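Local coordinates for LPXTG cell wall surface protein (Streptococcus gordonii, PDB 4IGB) that is displayed on the cell wall and probably acts as an adhesin, represented here by its N-terminal region with the N1 and N2 domains, at residues 311-316 and 393-398; 337-342 and 370-375; 410-415 and 422-427. All coordinates share one frame; numbering follows the deposited sequence.

Interaction 1 (311-316 and 393-398); sequences VTYKAT and YKTATN
V311 and T395, like Y313 and Y393, form antiparallel hydrogen-bonded pairs, and each pair closes a small ring of two backbone bonds. At the first, V311 N reaches T395 O at 2.9 Å, and T395 N returns the bond to V311 O at the same length. At the second, Y313 N donates to Y393 O over 2.9 Å, and Y393 N to Y313 O over 2.7 Å. Between them T312 faces K394 as a non-hydrogen-bonded pair, where T312 CA directs a C-H at Y393 O. The strand axes run 158° apart, as expected of twisted antiparallel neighbours.

This ladder belongs to the N2 domain, an all-beta domain of the adhesin clan, consistent with a beta sandwich. V311, Y313, Y393 and T395 lie on the buried face, where L343 covers V311, Y313 and T395, while Y393 meets L348 and V413; T312 and K394 lie on the other face.

Apolar packing centres on Y393. With CG beside the backbone N (chi1 -51°), its ring lies along strand 311-316 and has Y313 O and A315 CB at its edge, the latter 4.2 Å from CE2. Y393 CD2 also packs 4.0 Å from Y313 CB. Farther along, V311 CG1 and T397 CG2 meet with the two side chains crossing at about a right angle.

Solvent contributes on the T312 side, where one water lies 2.9 Å from T312 OG1 and donates to T395 O at 2.8 Å.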
loop_
_atom_site.group_PDB
_atom_site.type_symbol
_atom_site.label_atom_id
_atom_site.label_comp_id
_atom_site.label_asym_id
_atom_site.label_seq_id
_atom_site.Cartn_x
_atom_site.Cartn_y
_atom_site.Cartn_z
ATOM N N VAL B 311 32.211 -21.854 -2.592
ATOM C CA VAL B 311 31.195 -21.167 -3.367
ATOM C C VAL B 311 31.017 -19.791 -2.734
ATOM O O VAL B 311 30.864 -19.660 -1.517
ATOM C CB VAL B 311 29.859 -21.955 -3.489
ATOM C CG1 VAL B 311 30.096 -23.463 -3.383
ATOM C CG2 VAL B 311 28.865 -21.501 -2.455
ATOM N N THR B 312 31.087 -18.765 -3.574
ATOM C CA THR B 312 31.140 -17.397 -3.104
ATOM C C THR B 312 29.968 -16.624 -3.660
ATOM O O THR B 312 29.738 -16.629 -4.868
ATOM C CB THR B 312 32.448 -16.724 -3.569
ATOM O OG1 THR B 312 33.555 -17.527 -3.156
ATOM C CG2 THR B 312 32.589 -15.331 -2.976
ATOM N N TYR B 313 29.239 -15.950 -2.778
ATOM C CA TYR B 313 28.075 -15.180 -3.172
ATOM C C TYR B 313 28.357 -13.685 -3.095
ATOM O O TYR B 313 28.830 -13.189 -2.082
ATOM C CB TYR B 313 26.883 -15.533 -2.279
ATOM C CG TYR B 313 26.407 -16.976 -2.417
ATOM C CD1 TYR B 313 25.723 -17.397 -3.554
ATOM C CD2 TYR B 313 26.633 -17.905 -1.413
ATOM C CE1 TYR B 313 25.282 -18.708 -3.692
ATOM C CE2 TYR B 313 26.193 -19.232 -1.540
ATOM C CZ TYR B 313 25.518 -19.619 -2.680
ATOM O OH TYR B 313 25.076 -20.914 -2.819
ATOM N N LYS B 314 28.074 -12.973 -4.178
ATOM C CA LYS B 314 28.200 -11.526 -4.185
ATOM C C LYS B 314 26.817 -10.932 -4.315
ATOM O O LYS B 314 26.103 -11.194 -5.286
ATOM C CB LYS B 314 29.073 -11.055 -5.347
ATOM C CG LYS B 314 29.393 -9.560 -5.324
ATOM C CD LYS B 314 30.266 -9.175 -6.530
ATOM C CE LYS B 314 30.557 -7.676 -6.581
ATOM N NZ LYS B 314 31.224 -7.276 -7.860
ATOM N N ALA B 315 26.437 -10.134 -3.330
ATOM C CA ALA B 315 25.133 -9.493 -3.357
ATOM C C ALA B 315 25.266 -7.983 -3.346
ATOM O O ALA B 315 25.945 -7.406 -2.492
ATOM C CB ALA B 315 24.283 -9.957 -2.184
ATOM N N THR B 316 24.597 -7.348 -4.294
ATOM C CA THR B 316 24.625 -5.898 -4.403
ATOM C C THR B 316 23.265 -5.317 -4.062
ATOM O O THR B 316 22.268 -5.622 -4.716
ATOM C CB THR B 316 24.994 -5.503 -5.815
ATOM O OG1 THR B 316 26.259 -6.093 -6.135
ATOM C CG2 THR B 316 25.052 -3.982 -5.956
ATOM N N TYR B 393 29.874 -13.178 0.439
ATOM C CA TYR B 393 29.845 -14.289 1.384
ATOM C C TYR B 393 30.697 -15.441 0.893
ATOM O O TYR B 393 30.468 -15.979 -0.195
ATOM C CB TYR B 393 28.422 -14.819 1.556
ATOM C CG TYR B 393 27.353 -13.787 1.876
ATOM C CD1 TYR B 393 26.959 -13.552 3.185
ATOM C CD2 TYR B 393 26.700 -13.092 0.862
ATOM C CE1 TYR B 393 25.955 -12.647 3.477
ATOM C CE2 TYR B 393 25.690 -12.178 1.150
ATOM C CZ TYR B 393 25.326 -11.962 2.456
ATOM O OH TYR B 393 24.327 -11.059 2.754
ATOM N N LYS B 394 31.673 -15.834 1.695
ATOM C CA LYS B 394 32.469 -17.004 1.391
ATOM C C LYS B 394 31.867 -18.221 2.087
ATOM O O LYS B 394 31.674 -18.214 3.303
ATOM C CB LYS B 394 33.915 -16.798 1.861
ATOM C CG LYS B 394 34.699 -15.768 1.058
ATOM C CD LYS B 394 36.130 -15.637 1.586
ATOM C CE LYS B 394 36.978 -14.725 0.705
ATOM N NZ LYS B 394 38.351 -14.521 1.255
ATOM N N THR B 395 31.553 -19.252 1.310
ATOM C CA THR B 395 31.137 -20.533 1.875
ATOM C C THR B 395 31.930 -21.658 1.216
ATOM O O THR B 395 32.674 -21.429 0.252
ATOM C CB THR B 395 29.634 -20.818 1.648
ATOM O OG1 THR B 395 29.409 -21.118 0.268
ATOM C CG2 THR B 395 28.782 -19.633 2.049
ATOM N N ALA B 396 31.767 -22.878 1.729
ATOM C CA ALA B 396 32.330 -24.055 1.072
ATOM C C ALA B 396 31.464 -25.279 1.351
ATOM O O ALA B 396 30.967 -25.447 2.451
ATOM C CB ALA B 396 33.774 -24.287 1.517
ATOM N N THR B 397 31.279 -26.122 0.344
ATOM C CA THR B 397 30.504 -27.339 0.519
ATOM C C THR B 397 31.065 -28.167 1.670
ATOM O O THR B 397 32.261 -28.101 1.969
ATOM C CB THR B 397 30.494 -28.177 -0.760
ATOM O OG1 THR B 397 31.842 -28.522 -1.115
ATOM C CG2 THR B 397 29.870 -27.379 -1.891
ATOM N N ASN B 398 30.186 -28.911 2.339
ATOM C CA ASN B 398 30.591 -29.828 3.403
ATOM C C ASN B 398 30.335 -31.265 2.962
ATOM O O ASN B 398 29.985 -31.513 1.810
ATOM C CB ASN B 398 29.858 -29.517 4.707
ATOM C CG ASN B 398 28.354 -29.581 4.551
ATOM O OD1 ASN B 398 27.824 -30.509 3.944
ATOM N ND2 ASN B 398 27.660 -28.570 5.066
HETATM O O HOH W 1 33.970 -19.209 -0.789
#

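Interaction 2 (337-342 and 370-375); sequences QKFDER and QTVTVK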
loop_
_atom_site.group_PDB
_atom_site.type_symbol
_atom_site.label_atom_id
_atom_site.label_comp_id
_atom_site.label_asym_id
_atom_site.label_seq_id
_atom_site.Cartn_x
_atom_site.Cartn_y
_atom_site.Cartn_z
ATOM N N GLN B 337 20.745 -13.729 4.608
ATOM C CA GLN B 337 21.154 -14.859 3.781
ATOM C C GLN B 337 20.713 -16.154 4.451
ATOM O O GLN B 337 20.604 -16.229 5.677
ATOM C CB GLN B 337 22.677 -14.897 3.632
ATOM C CG GLN B 337 23.202 -14.538 2.266
ATOM C CD GLN B 337 22.864 -15.549 1.169
ATOM O OE1 GLN B 337 22.021 -16.431 1.343
ATOM N NE2 GLN B 337 23.531 -15.411 0.020
ATOM N N LYS B 338 20.466 -17.182 3.654
ATOM C CA LYS B 338 20.291 -18.506 4.229
ATOM C C LYS B 338 20.919 -19.506 3.285
ATOM O O LYS B 338 20.600 -19.545 2.104
ATOM C CB LYS B 338 18.814 -18.831 4.477
ATOM C CG LYS B 338 18.605 -20.179 5.164
ATOM C CD LYS B 338 17.125 -20.466 5.413
ATOM C CE LYS B 338 16.923 -21.848 6.023
ATOM N NZ LYS B 338 15.525 -22.333 5.805
ATOM N N PHE B 339 21.836 -20.301 3.806
ATOM C CA PHE B 339 22.635 -21.159 2.943
ATOM C C PHE B 339 22.146 -22.586 2.904
ATOM O O PHE B 339 21.819 -23.167 3.936
ATOM C CB PHE B 339 24.094 -21.123 3.391
ATOM C CG PHE B 339 24.714 -19.753 3.286
ATOM C CD1 PHE B 339 25.023 -19.212 2.045
ATOM C CD2 PHE B 339 24.973 -19.004 4.424
ATOM C CE1 PHE B 339 25.593 -17.951 1.950
ATOM C CE2 PHE B 339 25.541 -17.753 4.329
ATOM C CZ PHE B 339 25.851 -17.228 3.086
ATOM N N ASP B 340 22.105 -23.146 1.701
ATOM C CA ASP B 340 21.823 -24.563 1.533
ATOM C C ASP B 340 22.634 -25.366 2.559
ATOM O O ASP B 340 23.802 -25.061 2.820
ATOM C CB ASP B 340 22.163 -24.982 0.100
ATOM C CG ASP B 340 21.744 -26.406 -0.216
ATOM O OD1 ASP B 340 20.935 -26.602 -1.148
ATOM O OD2 ASP B 340 22.243 -27.333 0.450
ATOM N N GLU B 341 22.005 -26.386 3.143
ATOM C CA GLU B 341 22.620 -27.189 4.208
ATOM C C GLU B 341 23.914 -27.881 3.792
ATOM O O GLU B 341 24.704 -28.297 4.644
ATOM C CB GLU B 341 21.619 -28.220 4.752
ATOM C CG GLU B 341 20.607 -27.582 5.695
ATOM C CD GLU B 341 19.402 -28.459 5.982
ATOM O OE1 GLU B 341 19.292 -29.548 5.371
ATOM O OE2 GLU B 341 18.564 -28.047 6.818
ATOM N N ARG B 342 24.126 -28.004 2.486
ATOM C CA ARG B 342 25.345 -28.612 1.963
ATOM C C ARG B 342 26.526 -27.638 1.969
ATOM O O ARG B 342 27.621 -27.977 1.506
ATOM C CB ARG B 342 25.101 -29.156 0.555
ATOM C CG ARG B 342 24.127 -30.324 0.543
ATOM C CD ARG B 342 23.668 -30.636 -0.855
ATOM N NE ARG B 342 22.759 -29.625 -1.383
ATOM C CZ ARG B 342 22.170 -29.728 -2.564
ATOM N NH1 ARG B 342 22.416 -30.787 -3.320
ATOM N NH2 ARG B 342 21.342 -28.786 -2.989
ATOM N N GLN B 370 22.102 -22.006 9.564
ATOM C CA GLN B 370 22.414 -21.655 8.182
ATOM C C GLN B 370 22.013 -20.219 7.788
ATOM O O GLN B 370 22.306 -19.769 6.680
ATOM C CB GLN B 370 21.760 -22.663 7.234
ATOM C CG GLN B 370 22.351 -24.076 7.352
ATOM C CD GLN B 370 23.792 -24.143 6.861
ATOM O OE1 GLN B 370 24.732 -24.107 7.656
ATOM N NE2 GLN B 370 23.968 -24.252 5.550
ATOM N N THR B 371 21.347 -19.497 8.684
ATOM C CA THR B 371 20.974 -18.112 8.387
ATOM C C THR B 371 22.013 -17.111 8.870
ATOM O O THR B 371 22.412 -17.136 10.027
ATOM C CB THR B 371 19.627 -17.748 9.002
ATOM O OG1 THR B 371 18.619 -18.585 8.435
ATOM C CG2 THR B 371 19.286 -16.285 8.722
ATOM N N VAL B 372 22.445 -16.226 7.975
ATOM C CA VAL B 372 23.383 -15.171 8.344
ATOM C C VAL B 372 22.820 -13.796 8.008
ATOM O O VAL B 372 22.469 -13.521 6.856
ATOM C CB VAL B 372 24.745 -15.349 7.660
ATOM C CG1 VAL B 372 25.641 -14.135 7.944
ATOM C CG2 VAL B 372 25.401 -16.627 8.146
ATOM N N THR B 373 22.725 -12.940 9.017
ATOM C CA THR B 373 22.050 -11.658 8.857
ATOM C C THR B 373 22.995 -10.494 9.088
ATOM O O THR B 373 23.647 -10.405 10.122
ATOM C CB THR B 373 20.845 -11.539 9.803
ATOM O OG1 THR B 373 19.881 -12.537 9.458
ATOM C CG2 THR B 373 20.195 -10.159 9.701
ATOM N N VAL B 374 23.073 -9.604 8.110
ATOM C CA VAL B 374 23.852 -8.388 8.270
ATOM C C VAL B 374 22.925 -7.227 8.596
ATOM O O VAL B 374 21.942 -7.000 7.898
ATOM C CB VAL B 374 24.665 -8.061 7.014
ATOM C CG1 VAL B 374 25.323 -6.686 7.159
ATOM C CG2 VAL B 374 25.689 -9.148 6.768
ATOM N N LYS B 375 23.247 -6.500 9.663
ATOM C CA LYS B 375 22.449 -5.362 10.098
ATOM C C LYS B 375 23.324 -4.130 10.088
ATOM O O LYS B 375 24.346 -4.092 10.782
ATOM C CB LYS B 375 21.923 -5.587 11.522
ATOM C CG LYS B 375 21.229 -6.931 11.727
ATOM C CD LYS B 375 20.702 -7.081 13.154
ATOM C CE LYS B 375 20.128 -8.480 13.389
ATOM N NZ LYS B 375 19.238 -8.523 14.588
#
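Q337 with V372 and K338 with T371 make a short antiparallel ladder between strands 333-338 and 371-376 of the N2 domain, and the pairing runs on into a turn around D340-R342 held by side chains. The ladder itself rests on Q337 N to V372 O at 2.8 Å and V372 N to Q337 O at 2.9 Å. F339 N then reaches Q370 O at 3.0 Å, carrying the backbone bonding one step further.

Q370 takes over from there. Folded back at chi2 (-67°), it brings NE2 within 2.9 Å of F339 O, well above that carbonyl's plane; NE2 is also bonded to L343 O, so the amide ties F339 to L343, where strand 343-352 begins.

On the buried face, the F339 ring turns an edge to V372, with CE2 4.0 Å from CG2. Q337 OE1 sits over one face of the same ring, offset toward the rim, while Q337 NE2 is bound to N411 OD1. On the other face of the sheet, the extended K338 chain crosses T371, its CG 3.6 Å from OG1.

R342 grips D340 side-on, NH2 to OD1 at 2.9 Å and NE to OD2, both acceptors lying in the guanidinium plane. D340 OD2 also accepts R342 N, over 2.9 Å, through its anti lone pair: this is an Asx turn, in the connection between strands 333-338 and 343-352.

Interaction 3 (410-415 and 422-427); sequences DNTVTL and APSNQV
D410 and Q426 lay their flat ends over one another: the carboxylate and amide planes are 12° apart, with D410 CG 4.0 Å from Q426 CD. The extended Q426 chain makes this overlap possible by running alongside strand 409-417 from T412 toward D410, and on the way it meets the T412 side chain at about a right angle, T412 OG1 standing 3.4 Å from Q426 CB. A water bridges the same two side chains, 2.9 Å from T412 OG1 and donating to Q426 OE1 at 2.8 Å.

S424 lies in the middle of the contact. Its OG, between the backbone N and the carbonyl carbon (chi1 72°), points at the facing strand and accepts V413 N over 3.0 Å in a nearly straight bond (175°), so a side-chain oxygen stands where a strand carbonyl would normally receive V413 N. The same hydroxyl donates to N425 O at 2.6 Å. S424 N meanwhile meets V413 O at 2.7 Å, nearly along the C=O axis.

This replacement of a backbone acceptor marks an interrupted hairpin. L415 pairs with A422 and T414 with P423 in a first antiparallel ladder; N411 pairs with V427 in a second, shifted by one residue, and the chain between loops out. P423 touches N101 of the N-terminal domain, and its carbonyl accepts from R293.

Toward the domain core, V413 CG1 packs on S424 CB at 3.7 Å, and V427 CG2 approaches N411 CB, with L296 of strand 295-304 lying against N411, S424 and V427. On the other face, T414 and P423 meet obliquely, the hydroxyl OG1 beside the ring carbon CB.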
loop_
_atom_site.group_PDB
_atom_site.type_symbol
_atom_site.label_atom_id
_atom_site.label_comp_id
_atom_site.label_asym_id
_atom_site.label_seq_id
_atom_site.Cartn_x
_atom_site.Cartn_y
_atom_site.Cartn_z
ATOM N N ASP B 410 20.863 -23.841 -4.631
ATOM C CA ASP B 410 20.207 -22.558 -4.878
ATOM C C ASP B 410 20.533 -21.560 -3.780
ATOM O O ASP B 410 20.903 -21.941 -2.663
ATOM C CB ASP B 410 18.683 -22.741 -4.945
ATOM C CG ASP B 410 18.247 -23.510 -6.175
ATOM O OD1 ASP B 410 18.943 -23.406 -7.210
ATOM O OD2 ASP B 410 17.219 -24.217 -6.113
ATOM N N ASN B 411 20.379 -20.277 -4.093
ATOM C CA ASN B 411 20.554 -19.242 -3.088
ATOM C C ASN B 411 19.766 -17.974 -3.441
ATOM O O ASN B 411 19.625 -17.616 -4.615
ATOM C CB ASN B 411 22.040 -18.945 -2.903
ATOM C CG ASN B 411 22.301 -17.947 -1.796
ATOM O OD1 ASN B 411 22.602 -16.787 -2.060
ATOM N ND2 ASN B 411 22.171 -18.390 -0.544
ATOM N N THR B 412 19.234 -17.324 -2.413
ATOM C CA THR B 412 18.493 -16.074 -2.554
ATOM C C THR B 412 18.817 -15.229 -1.331
ATOM O O THR B 412 18.942 -15.757 -0.221
ATOM C CB THR B 412 16.961 -16.327 -2.654
ATOM O OG1 THR B 412 16.669 -16.949 -3.909
ATOM C CG2 THR B 412 16.152 -15.020 -2.563
ATOM N N VAL B 413 18.988 -13.924 -1.515
ATOM C CA VAL B 413 19.220 -13.080 -0.363
ATOM C C VAL B 413 18.114 -12.059 -0.328
ATOM O O VAL B 413 17.536 -11.752 -1.365
ATOM C CB VAL B 413 20.634 -12.438 -0.356
ATOM C CG1 VAL B 413 20.759 -11.324 -1.422
ATOM C CG2 VAL B 413 20.941 -11.905 1.006
ATOM N N THR B 414 17.795 -11.562 0.864
ATOM C CA THR B 414 16.676 -10.629 1.032
ATOM C C THR B 414 17.052 -9.354 1.769
ATOM O O THR B 414 17.586 -9.399 2.874
ATOM C CB THR B 414 15.504 -11.298 1.779
ATOM O OG1 THR B 414 15.082 -12.443 1.038
ATOM C CG2 THR B 414 14.324 -10.339 1.921
ATOM N N LEU B 415 16.748 -8.215 1.161
ATOM C CA LEU B 415 16.995 -6.933 1.796
ATOM C C LEU B 415 15.776 -6.547 2.597
ATOM O O LEU B 415 14.647 -6.675 2.129
ATOM C CB LEU B 415 17.283 -5.858 0.755
ATOM C CG LEU B 415 17.441 -4.411 1.227
ATOM C CD1 LEU B 415 18.616 -4.247 2.195
ATOM C CD2 LEU B 415 17.614 -3.491 0.017
ATOM N N ALA B 422 12.737 -7.036 -0.018
ATOM C CA ALA B 422 13.019 -7.214 -1.434
ATOM C C ALA B 422 13.989 -8.374 -1.626
ATOM O O ALA B 422 15.172 -8.252 -1.329
ATOM C CB ALA B 422 13.597 -5.953 -2.025
ATOM N N PRO B 423 13.494 -9.498 -2.152
ATOM C CA PRO B 423 14.412 -10.608 -2.417
ATOM C C PRO B 423 15.224 -10.368 -3.673
ATOM O O PRO B 423 14.751 -9.724 -4.594
ATOM C CB PRO B 423 13.480 -11.809 -2.636
ATOM C CG PRO B 423 12.057 -11.239 -2.671
ATOM C CD PRO B 423 12.153 -9.744 -2.703
ATOM N N SER B 424 16.434 -10.910 -3.700
ATOM C CA SER B 424 17.287 -10.861 -4.876
ATOM C C SER B 424 16.766 -11.842 -5.920
ATOM O O SER B 424 15.809 -12.576 -5.676
ATOM C CB SER B 424 18.701 -11.278 -4.495
ATOM O OG SER B 424 18.739 -12.677 -4.245
ATOM N N ASN B 425 17.399 -11.855 -7.086
ATOM C CA ASN B 425 17.210 -12.959 -8.012
ATOM C C ASN B 425 17.770 -14.199 -7.340
ATOM O O ASN B 425 18.646 -14.099 -6.470
ATOM C CB ASN B 425 17.997 -12.702 -9.292
ATOM C CG ASN B 425 19.455 -12.424 -9.011
ATOM O OD1 ASN B 425 19.794 -11.394 -8.427
ATOM N ND2 ASN B 425 20.326 -13.350 -9.397
ATOM N N GLN B 426 17.271 -15.364 -7.741
ATOM C CA GLN B 426 17.829 -16.627 -7.280
ATOM C C GLN B 426 18.996 -17.074 -8.168
ATOM O O GLN B 426 18.964 -16.896 -9.386
ATOM C CB GLN B 426 16.750 -17.710 -7.249
ATOM C CG GLN B 426 17.248 -19.037 -6.683
ATOM C CD GLN B 426 16.222 -20.141 -6.814
ATOM O OE1 GLN B 426 15.589 -20.535 -5.836
ATOM N NE2 GLN B 426 16.052 -20.649 -8.031
ATOM N N VAL B 427 20.033 -17.650 -7.568
ATOM C CA VAL B 427 21.156 -18.166 -8.354
ATOM C C VAL B 427 21.333 -19.644 -8.109
ATOM O O VAL B 427 20.768 -20.200 -7.172
ATOM C CB VAL B 427 22.504 -17.461 -8.040
ATOM C CG1 VAL B 427 22.443 -15.978 -8.412
ATOM C CG2 VAL B 427 22.907 -17.671 -6.576
HETATM O O HOH W 2 16.813 -19.794 -3.373
#

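How the interactions relate
From the N terminus, 311-316 is the first segment; 393-398 returns to pair with it, so interaction 1 closes a loop of 76 residues. Interaction 2 is nested within that loop, joining 337-342 to 370-375. Interaction 3 follows in series as a local closure of 410-415 on 422-427. All three lie in the N2 domain, their centres 10 to 13 Å apart. Y393 CZ packs on Q337 CG and Y313 CD2 on F339 CE1, joining interactions 1 and 2 through the core; N398 N is hydrogen-bonded to R342 O. Interaction 3 meets interaction 1 where Y313 CE1 packs on N411 CB, and interaction 2 through neighbouring strands 333-338 and 409-417.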